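Local coordinates for protein citrate synthase (Mycobacterium tuberculosis, PDB 4TVM) that catalyses the condensation of oxaloacetate with acetyl-CoA and water to give citrate and CoA, a step of the Krebs cycle, at residues A176-P190 with E198-E210. Residues are numbered along the deposited sequence; the frame is centred on the assembly and turned at random.
Sequences AYAYKKSVGQPFLYP and ENFLRLTFGFPAE
Lys180, in the last turn of helix 159-182, reaches to Thr204 at the C-terminal end of helix 196-205 and to Gly206, the first residue beyond it. Its CB leaves the helix beside the contact rather than facing it, and a bend at chi2 (-57°) turns the rest of the chain across. CG lies near Leu203 O, CD passes both that oxygen and Thr204 O, and CE packs against both carbonyls. NZ then donates to Gly206 O at 2.9 Å, approaching from above the carbonyl plane, and more weakly to Thr204 O. A third bond, 2.6 Å from NZ to Gln185 OE1 and in the plane of that amide, ties the ammonium group to the loop following its own helix. Phe207 lies over this group, with NZ 4.9 Å from the ring centroid in an off-centre cation-pi contact. The lysine therefore meets carbonyls at a helix C-terminus, where the helix dipole would probably favour its positive charge.

In the mainly helical citrate synthase fold, the two helices are joined by residues 183-195 and run nearly parallel, the axes of the segments 176-182 and 198-205 crossing at -17°. The contact lies away from the oxaloacetate pocket, and Phe200 also touches Leu222 of helix 216-229. Where the helices meet, Ala176 CB touches Leu203 CB, while Leu203 CD2 extends to the edge of the Tyr177 ring and the backbone of Leu188 and Tyr189. Tyr177 OH donates to Leu188 O, holding this returning chain against its own helix. Leu188 places CD2 3.7 Å above the centre of the Arg202 guanidinium, and at that group's edge NH1 makes a weak, bent bond to Tyr189 O (130° at the hydrogen). A water accepts from Tyr189 N and, weakly, from Arg202 NH2.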
ATOM      1  N   ALA A 176       0.491 -16.791  13.489  1.00 37.47           N
ATOM      2  CA  ALA A 176       1.023 -17.834  14.350  1.00 42.60           C
ATOM      3  C   ALA A 176       1.986 -18.713  13.569  1.00 46.12           C
ATOM      4  O   ALA A 176       2.989 -19.138  14.135  1.00 49.74           O
ATOM      5  CB  ALA A 176      -0.093 -18.690  14.928  1.00 43.14           C
ATOM      6  N   TYR A 177       1.702 -18.996  12.293  1.00 39.12           N
ATOM      7  CA  TYR A 177       2.637 -19.809  11.519  1.00 41.11           C
ATOM      8  C   TYR A 177       3.932 -19.092  11.211  1.00 39.47           C
ATOM      9  O   TYR A 177       4.979 -19.707  11.146  1.00 42.15           O
ATOM     10  CB  TYR A 177       2.008 -20.297  10.231  1.00 41.30           C
ATOM     11  CG  TYR A 177       1.004 -21.382  10.444  1.00 46.76           C
ATOM     12  CD1 TYR A 177       0.548 -21.718  11.724  1.00 49.12           C
ATOM     13  CD2 TYR A 177       0.501 -22.077   9.375  1.00 48.38           C
ATOM     14  CE1 TYR A 177      -0.376 -22.713  11.903  1.00 46.36           C
ATOM     15  CE2 TYR A 177      -0.418 -23.080   9.555  1.00 50.14           C
ATOM     16  CZ  TYR A 177      -0.848 -23.388  10.818  1.00 46.89           C
ATOM     17  OH  TYR A 177      -1.769 -24.375  10.966  1.00 49.20           O
ATOM     18  N   ALA A 178       3.859 -17.788  11.015  1.00 38.74           N
ATOM     19  CA  ALA A 178       5.049 -17.016  10.727  1.00 37.06           C
ATOM     20  C   ALA A 178       5.947 -17.008  11.951  1.00 36.69           C
ATOM     21  O   ALA A 178       7.156 -17.008  11.834  1.00 41.54           O
ATOM     22  CB  ALA A 178       4.657 -15.614  10.324  1.00 34.98           C
ATOM     23  N   TYR A 179       5.349 -16.983  13.137  1.00 38.70           N
ATOM     24  CA  TYR A 179       6.114 -17.126  14.384  1.00 39.37           C
ATOM     25  C   TYR A 179       6.759 -18.473  14.408  1.00 37.37           C
ATOM     26  O   TYR A 179       7.947 -18.583  14.614  1.00 40.43           O
ATOM     27  CB  TYR A 179       5.223 -16.992  15.636  1.00 38.15           C
ATOM     28  CG  TYR A 179       5.973 -17.283  16.878  1.00 38.84           C
ATOM     29  CD1 TYR A 179       6.916 -16.396  17.354  1.00 41.67           C
ATOM     30  CD2 TYR A 179       5.778 -18.484  17.583  1.00 40.35           C
ATOM     31  CE1 TYR A 179       7.631 -16.676  18.509  1.00 40.55           C
ATOM     32  CE2 TYR A 179       6.492 -18.771  18.731  1.00 35.34           C
ATOM     33  CZ  TYR A 179       7.420 -17.866  19.181  1.00 37.39           C
ATOM     34  OH  TYR A 179       8.133 -18.122  20.321  1.00 36.62           O
ATOM     35  N   LYS A 180       5.991 -19.518  14.176  1.00 38.63           N
ATOM     36  CA  LYS A 180       6.585 -20.853  14.279  1.00 45.00           C
ATOM     37  C   LYS A 180       7.756 -21.013  13.341  1.00 43.82           C
ATOM     38  O   LYS A 180       8.748 -21.676  13.677  1.00 42.21           O
ATOM     39  CB  LYS A 180       5.549 -21.936  14.024  1.00 47.04           C
ATOM     40  CG  LYS A 180       4.523 -22.042  15.153  1.00 45.15           C
ATOM     41  CD  LYS A 180       5.236 -22.299  16.468  1.00 46.81           C
ATOM     42  CE  LYS A 180       4.318 -22.914  17.519  1.00 48.68           C
ATOM     43  NZ  LYS A 180       5.077 -23.184  18.770  1.00 47.66           N
ATOM     44  N   LYS A 181       7.628 -20.390  12.173  1.00 43.60           N
ATOM     45  CA  LYS A 181       8.677 -20.375  11.185  1.00 40.17           C
ATOM     46  C   LYS A 181       9.901 -19.614  11.669  1.00 39.80           C
ATOM     47  O   LYS A 181      11.019 -20.002  11.386  1.00 40.21           O
ATOM     48  CB  LYS A 181       8.163 -19.754   9.897  1.00 42.95           C
ATOM     49  CG  LYS A 181       9.126 -19.892   8.711  1.00 43.80           C
ATOM     50  CD  LYS A 181       9.330 -21.351   8.336  1.00 43.56           C
ATOM     51  CE  LYS A 181      10.552 -21.531   7.461  1.00 47.74           C
ATOM     52  NZ  LYS A 181      10.616 -22.957   7.017  1.00 49.79           N
ATOM     53  N   SER A 182       9.695 -18.534  12.412  1.00 40.50           N
ATOM     54  CA  SER A 182      10.792 -17.699  12.863  1.00 40.73           C
ATOM     55  C   SER A 182      11.655 -18.400  13.905  1.00 42.47           C
ATOM     56  O   SER A 182      12.737 -17.941  14.262  1.00 47.89           O
ATOM     57  CB  SER A 182      10.233 -16.398  13.427  1.00 45.11           C
ATOM     58  OG  SER A 182       9.664 -16.592  14.713  1.00 49.12           O
ATOM     59  N   VAL A 183      11.145 -19.502  14.422  1.00 43.78           N
ATOM     60  CA  VAL A 183      11.839 -20.328  15.385  1.00 37.63           C
ATOM     61  C   VAL A 183      11.729 -21.670  14.703  1.00 42.19           C
ATOM     62  O   VAL A 183      11.348 -21.719  13.525  1.00 45.16           O
ATOM     63  CB  VAL A 183      11.168 -20.204  16.753  1.00 34.93           C
ATOM     64  CG1 VAL A 183      11.442 -18.823  17.318  1.00 31.06           C
ATOM     65  CG2 VAL A 183       9.644 -20.401  16.687  1.00 36.24           C
ATOM     66  N   GLY A 184      12.065 -22.759  15.359  1.00 45.03           N
ATOM     67  CA  GLY A 184      12.177 -24.019  14.611  1.00 45.28           C
ATOM     68  C   GLY A 184      10.899 -24.818  14.557  1.00 45.55           C
ATOM     69  O   GLY A 184      10.899 -25.946  14.107  1.00 54.76           O
ATOM     70  N   GLN A 185       9.786 -24.248  14.975  1.00 43.79           N
ATOM     71  CA  GLN A 185       8.752 -25.098  15.554  1.00 42.66           C
ATOM     72  C   GLN A 185       7.643 -25.627  14.631  1.00 40.04           C
ATOM     73  O   GLN A 185       7.256 -24.975  13.663  1.00 42.19           O
ATOM     74  CB  GLN A 185       8.174 -24.404  16.771  1.00 42.08           C
ATOM     75  CG  GLN A 185       9.257 -24.107  17.791  1.00 43.26           C
ATOM     76  CD  GLN A 185       8.806 -23.194  18.906  1.00 43.78           C
ATOM     77  OE1 GLN A 185       7.603 -23.002  19.151  1.00 47.85           O
ATOM     78  NE2 GLN A 185       9.767 -22.658  19.617  1.00 41.56           N
ATOM     79  N   PRO A 186       7.137 -26.830  14.935  1.00 36.25           N
ATOM     80  CA  PRO A 186       6.054 -27.384  14.155  1.00 36.01           C
ATOM     81  C   PRO A 186       4.880 -26.469  14.141  1.00 38.97           C
ATOM     82  O   PRO A 186       4.633 -25.759  15.113  1.00 43.04           O
ATOM     83  CB  PRO A 186       5.653 -28.648  14.921  1.00 32.70           C
ATOM     84  CG  PRO A 186       6.720 -28.925  15.864  1.00 32.86           C
ATOM     85  CD  PRO A 186       7.687 -27.798  15.903  1.00 33.79           C
ATOM     86  N   PHE A 187       4.126 -26.489  13.067  1.00 42.60           N
ATOM     87  CA  PHE A 187       2.882 -25.758  13.093  1.00 42.93           C
ATOM     88  C   PHE A 187       1.894 -26.667  13.760  1.00 44.73           C
ATOM     89  O   PHE A 187       1.932 -27.856  13.543  1.00 53.54           O
ATOM     90  CB  PHE A 187       2.365 -25.426  11.710  1.00 37.32           C
ATOM     91  CG  PHE A 187       3.254 -24.510  10.904  1.00 38.71           C
ATOM     92  CD1 PHE A 187       4.439 -23.958  11.406  1.00 41.98           C
ATOM     93  CD2 PHE A 187       2.875 -24.168   9.627  1.00 37.15           C
ATOM     94  CE1 PHE A 187       5.209 -23.098  10.620  1.00 40.89           C
ATOM     95  CE2 PHE A 187       3.638 -23.324   8.856  1.00 38.47           C
ATOM     96  CZ  PHE A 187       4.804 -22.783   9.351  1.00 37.81           C
ATOM     97  N   LEU A 188       0.999 -26.106  14.564  1.00 48.83           N
ATOM     98  CA  LEU A 188      -0.185 -26.842  15.056  1.00 44.93           C
ATOM     99  C   LEU A 188      -1.390 -26.502  14.192  1.00 42.05           C
ATOM    100  O   LEU A 188      -1.291 -25.658  13.307  1.00 36.64           O
ATOM    101  CB  LEU A 188      -0.473 -26.468  16.523  1.00 45.91           C
ATOM    102  CG  LEU A 188       0.170 -27.374  17.587  1.00 49.24           C
ATOM    103  CD1 LEU A 188       1.610 -27.673  17.219  1.00 47.39           C
ATOM    104  CD2 LEU A 188       0.101 -26.777  18.999  1.00 49.24           C
ATOM    105  N   TYR A 189      -2.535 -27.142  14.465  1.00 41.44           N
ATOM    106  CA  TYR A 189      -3.802 -26.785  13.825  1.00 40.77           C
ATOM    107  C   TYR A 189      -4.797 -26.163  14.795  1.00 39.57           C
ATOM    108  O   TYR A 189      -4.636 -26.316  15.972  1.00 49.18           O
ATOM    109  CB  TYR A 189      -4.417 -28.007  13.197  1.00 40.27           C
ATOM    110  CG  TYR A 189      -3.696 -28.446  11.961  1.00 42.71           C
ATOM    111  CD1 TYR A 189      -3.996 -27.886  10.714  1.00 44.41           C
ATOM    112  CD2 TYR A 189      -2.716 -29.425  12.023  1.00 40.76           C
ATOM    113  CE1 TYR A 189      -3.331 -28.298   9.566  1.00 39.05           C
ATOM    114  CE2 TYR A 189      -2.063 -29.845  10.899  1.00 37.80           C
ATOM    115  CZ  TYR A 189      -2.370 -29.278   9.680  1.00 39.20           C
ATOM    116  OH  TYR A 189      -1.709 -29.726   8.573  1.00 38.19           O
ATOM    117  N   PRO A 190      -5.804 -25.424  14.296  1.00 43.91           N
ATOM    118  CA  PRO A 190      -6.946 -24.981  15.111  1.00 48.30           C
ATOM    119  C   PRO A 190      -7.639 -26.074  15.923  1.00 49.24           C
ATOM    120  O   PRO A 190      -7.832 -27.168  15.428  1.00 48.54           O
ATOM    121  CB  PRO A 190      -7.927 -24.436  14.066  1.00 46.46           C
ATOM    122  CG  PRO A 190      -7.050 -23.909  12.987  1.00 44.73           C
ATOM    123  CD  PRO A 190      -5.772 -24.709  13.000  1.00 45.87           C
ATOM    124  N   GLU A 198      -7.810 -17.429  21.995  1.00 49.30           N
ATOM    125  CA  GLU A 198      -7.175 -18.479  22.793  1.00 52.02           C
ATOM    126  C   GLU A 198      -6.535 -19.485  21.845  1.00 47.60           C
ATOM    127  O   GLU A 198      -5.460 -20.017  22.098  1.00 46.50           O
ATOM    128  CB  GLU A 198      -8.206 -19.154  23.731  1.00 53.65           C
ATOM    129  CG  GLU A 198      -7.637 -20.215  24.665  1.00 59.31           C
ATOM    130  CD  GLU A 198      -8.667 -20.768  25.644  1.00 69.50           C
ATOM    131  OE1 GLU A 198      -9.880 -20.424  25.514  1.00 60.86           O
ATOM    132  OE2 GLU A 198      -8.247 -21.547  26.545  1.00 82.30           O
ATOM    133  N   ASN A 199      -7.199 -19.741  20.738  1.00 46.41           N
ATOM    134  CA  ASN A 199      -6.669 -20.654  19.769  1.00 48.70           C
ATOM    135  C   ASN A 199      -5.447 -20.033  19.072  1.00 52.81           C
ATOM    136  O   ASN A 199      -4.520 -20.738  18.671  1.00 52.17           O
ATOM    137  CB  ASN A 199      -7.734 -20.960  18.750  1.00 49.64           C
ATOM    138  CG  ASN A 199      -7.234 -21.849  17.684  1.00 52.04           C
ATOM    139  OD1 ASN A 199      -6.887 -22.984  17.954  1.00 57.25           O
ATOM    140  ND2 ASN A 199      -7.161 -21.336  16.453  1.00 58.16           N
ATOM    141  N   PHE A 200      -5.453 -18.713  18.910  1.00 46.96           N
ATOM    142  CA  PHE A 200      -4.297 -18.045  18.347  1.00 44.08           C
ATOM    143  C   PHE A 200      -3.089 -18.270  19.231  1.00 43.88           C
ATOM    144  O   PHE A 200      -1.991 -18.508  18.742  1.00 46.34           O
ATOM    145  CB  PHE A 200      -4.541 -16.550  18.144  1.00 40.59           C
ATOM    146  CG  PHE A 200      -3.269 -15.763  17.986  1.00 43.65           C
ATOM    147  CD1 PHE A 200      -2.464 -15.928  16.856  1.00 42.10           C
ATOM    148  CD2 PHE A 200      -2.853 -14.877  18.970  1.00 41.33           C
ATOM    149  CE1 PHE A 200      -1.282 -15.229  16.721  1.00 40.68           C
ATOM    150  CE2 PHE A 200      -1.675 -14.170  18.829  1.00 40.89           C
ATOM    151  CZ  PHE A 200      -0.880 -14.349  17.710  1.00 38.77           C
ATOM    152  N   LEU A 201      -3.295 -18.198  20.538  1.00 44.76           N
ATOM    153  CA  LEU A 201      -2.206 -18.369  21.498  1.00 40.09           C
ATOM    154  C   LEU A 201      -1.625 -19.779  21.510  1.00 38.43           C
ATOM    155  O   LEU A 201      -0.442 -19.968  21.772  1.00 43.77           O
ATOM    156  CB  LEU A 201      -2.678 -17.985  22.897  1.00 38.61           C
ATOM    157  CG  LEU A 201      -2.580 -16.499  23.276  1.00 36.23           C
ATOM    158  CD1 LEU A 201      -3.449 -16.183  24.490  1.00 36.12           C
ATOM    159  CD2 LEU A 201      -1.135 -16.150  23.590  1.00 34.77           C
ATOM    160  N   ARG A 202      -2.450 -20.774  21.265  1.00 38.07           N
ATOM    161  CA  ARG A 202      -1.970 -22.160  21.143  1.00 37.81           C
ATOM    162  C   ARG A 202      -1.136 -22.347  19.896  1.00 38.32           C
ATOM    163  O   ARG A 202      -0.141 -23.076  19.901  1.00 33.86           O
ATOM    164  CB  ARG A 202      -3.146 -23.130  21.038  1.00 38.74           C
ATOM    165  CG  ARG A 202      -2.786 -24.583  21.316  1.00 42.31           C
ATOM    166  CD  ARG A 202      -3.956 -25.530  21.087  1.00 40.65           C
ATOM    167  NE  ARG A 202      -3.530 -26.881  20.704  1.00 40.89           N
ATOM    168  CZ  ARG A 202      -3.620 -27.395  19.470  1.00 45.15           C
ATOM    169  NH1 ARG A 202      -4.081 -26.665  18.449  1.00 44.51           N
ATOM    170  NH2 ARG A 202      -3.218 -28.643  19.238  1.00 44.85           N
ATOM    171  N   LEU A 203      -1.595 -21.727  18.802  1.00 39.75           N
ATOM    172  CA  LEU A 203      -0.950 -21.881  17.510  1.00 34.05           C
ATOM    173  C   LEU A 203       0.424 -21.271  17.602  1.00 34.52           C
ATOM    174  O   LEU A 203       1.351 -21.720  16.945  1.00 33.15           O
ATOM    175  CB  LEU A 203      -1.714 -21.155  16.450  1.00 32.69           C
ATOM    176  CG  LEU A 203      -2.995 -21.776  15.956  1.00 32.20           C
ATOM    177  CD1 LEU A 203      -3.578 -20.855  14.882  1.00 32.87           C
ATOM    178  CD2 LEU A 203      -2.713 -23.131  15.388  1.00 31.39           C
ATOM    179  N   THR A 204       0.526 -20.240  18.426  1.00 34.13           N
ATOM    180  CA  THR A 204       1.746 -19.474  18.601  1.00 35.47           C
ATOM    181  C   THR A 204       2.687 -20.155  19.553  1.00 43.29           C
ATOM    182  O   THR A 204       3.890 -20.211  19.311  1.00 54.61           O
ATOM    183  CB  THR A 204       1.410 -18.113  19.196  1.00 30.81           C
ATOM    184  OG1 THR A 204       0.310 -17.558  18.476  1.00 28.38           O
ATOM    185  CG2 THR A 204       2.573 -17.166  19.093  1.00 31.26           C
ATOM    186  N   PHE A 205       2.138 -20.680  20.636  1.00 43.86           N
ATOM    187  CA  PHE A 205       2.952 -21.169  21.731  1.00 45.34           C
ATOM    188  C   PHE A 205       2.858 -22.656  21.975  1.00 43.32           C
ATOM    189  O   PHE A 205       3.658 -23.197  22.692  1.00 52.10           O
ATOM    190  CB  PHE A 205       2.558 -20.405  23.007  1.00 45.22           C
ATOM    191  CG  PHE A 205       2.915 -18.949  22.951  1.00 42.13           C
ATOM    192  CD1 PHE A 205       4.246 -18.563  22.740  1.00 41.41           C
ATOM    193  CD2 PHE A 205       1.950 -17.979  23.071  1.00 36.97           C
ATOM    194  CE1 PHE A 205       4.597 -17.235  22.671  1.00 38.95           C
ATOM    195  CE2 PHE A 205       2.300 -16.644  23.005  1.00 37.32           C
ATOM    196  CZ  PHE A 205       3.622 -16.272  22.799  1.00 38.01           C
ATOM    197  N   GLY A 206       1.881 -23.322  21.394  1.00 46.13           N
ATOM    198  CA  GLY A 206       1.725 -24.753  21.573  1.00 48.30           C
ATOM    199  C   GLY A 206       2.842 -25.562  20.927  1.00 50.87           C
ATOM    200  O   GLY A 206       3.359 -25.192  19.862  1.00 51.52           O
ATOM    201  N   PHE A 207       3.228 -26.654  21.598  1.00 50.73           N
ATOM    202  CA  PHE A 207       4.039 -27.694  20.998  1.00 47.03           C
ATOM    203  C   PHE A 207       3.184 -28.929  20.843  1.00 50.17           C
ATOM    204  O   PHE A 207       2.164 -29.055  21.495  1.00 56.01           O
ATOM    205  CB  PHE A 207       5.211 -28.024  21.887  1.00 48.31           C
ATOM    206  CG  PHE A 207       6.036 -26.838  22.257  1.00 54.78           C
ATOM    207  CD1 PHE A 207       7.029 -26.373  21.392  1.00 58.24           C
ATOM    208  CD2 PHE A 207       5.828 -26.175  23.466  1.00 55.49           C
ATOM    209  CE1 PHE A 207       7.797 -25.260  21.724  1.00 60.03           C
ATOM    210  CE2 PHE A 207       6.596 -25.062  23.802  1.00 59.45           C
ATOM    211  CZ  PHE A 207       7.575 -24.601  22.934  1.00 60.01           C
ATOM    212  N   PRO A 208       3.606 -29.875  19.999  1.00 54.75           N
ATOM    213  CA  PRO A 208       2.967 -31.193  20.029  1.00 60.60           C
ATOM    214  C   PRO A 208       3.471 -32.085  21.202  1.00 67.03           C
ATOM    215  O   PRO A 208       2.899 -33.143  21.461  1.00 71.00           O
ATOM    216  CB  PRO A 208       3.353 -31.788  18.672  1.00 60.13           C
ATOM    217  CG  PRO A 208       4.092 -30.684  17.942  1.00 59.46           C
ATOM    218  CD  PRO A 208       4.690 -29.849  19.021  1.00 51.69           C
ATOM    219  N   ALA A 209       4.518 -31.650  21.906  1.00 71.74           N
ATOM    220  CA  ALA A 209       5.032 -32.355  23.089  1.00 74.74           C
ATOM    221  C   ALA A 209       4.101 -32.392  24.313  1.00 74.92           C
ATOM    222  O   ALA A 209       4.276 -33.232  25.197  1.00 71.04           O
ATOM    223  CB  ALA A 209       6.381 -31.771  23.492  1.00 74.88           C
ATOM    224  N   GLU A 210       3.150 -31.467  24.381  1.00 76.10           N
ATOM    225  CA  GLU A 210       2.220 -31.386  25.497  1.00 70.20           C
ATOM    226  C   GLU A 210       0.912 -30.745  25.047  1.00 63.67           C
ATOM    227  O   GLU A 210       0.875 -30.081  24.033  1.00 64.44           O
ATOM    228  CB  GLU A 210       2.833 -30.578  26.643  1.00 73.71           C
ATOM    229  CG  GLU A 210       3.297 -29.168  26.283  1.00 75.25           C
ATOM    230  CD  GLU A 210       4.035 -28.492  27.432  1.00 78.02           C
ATOM    231  OE1 GLU A 210       3.605 -27.413  27.885  1.00 75.05           O
ATOM    232  OE2 GLU A 210       5.053 -29.046  27.895  1.00 73.80           O
TER
HETATM  233  O   HOH W   1      -2.497 -29.727  16.181  1.00 35.23           O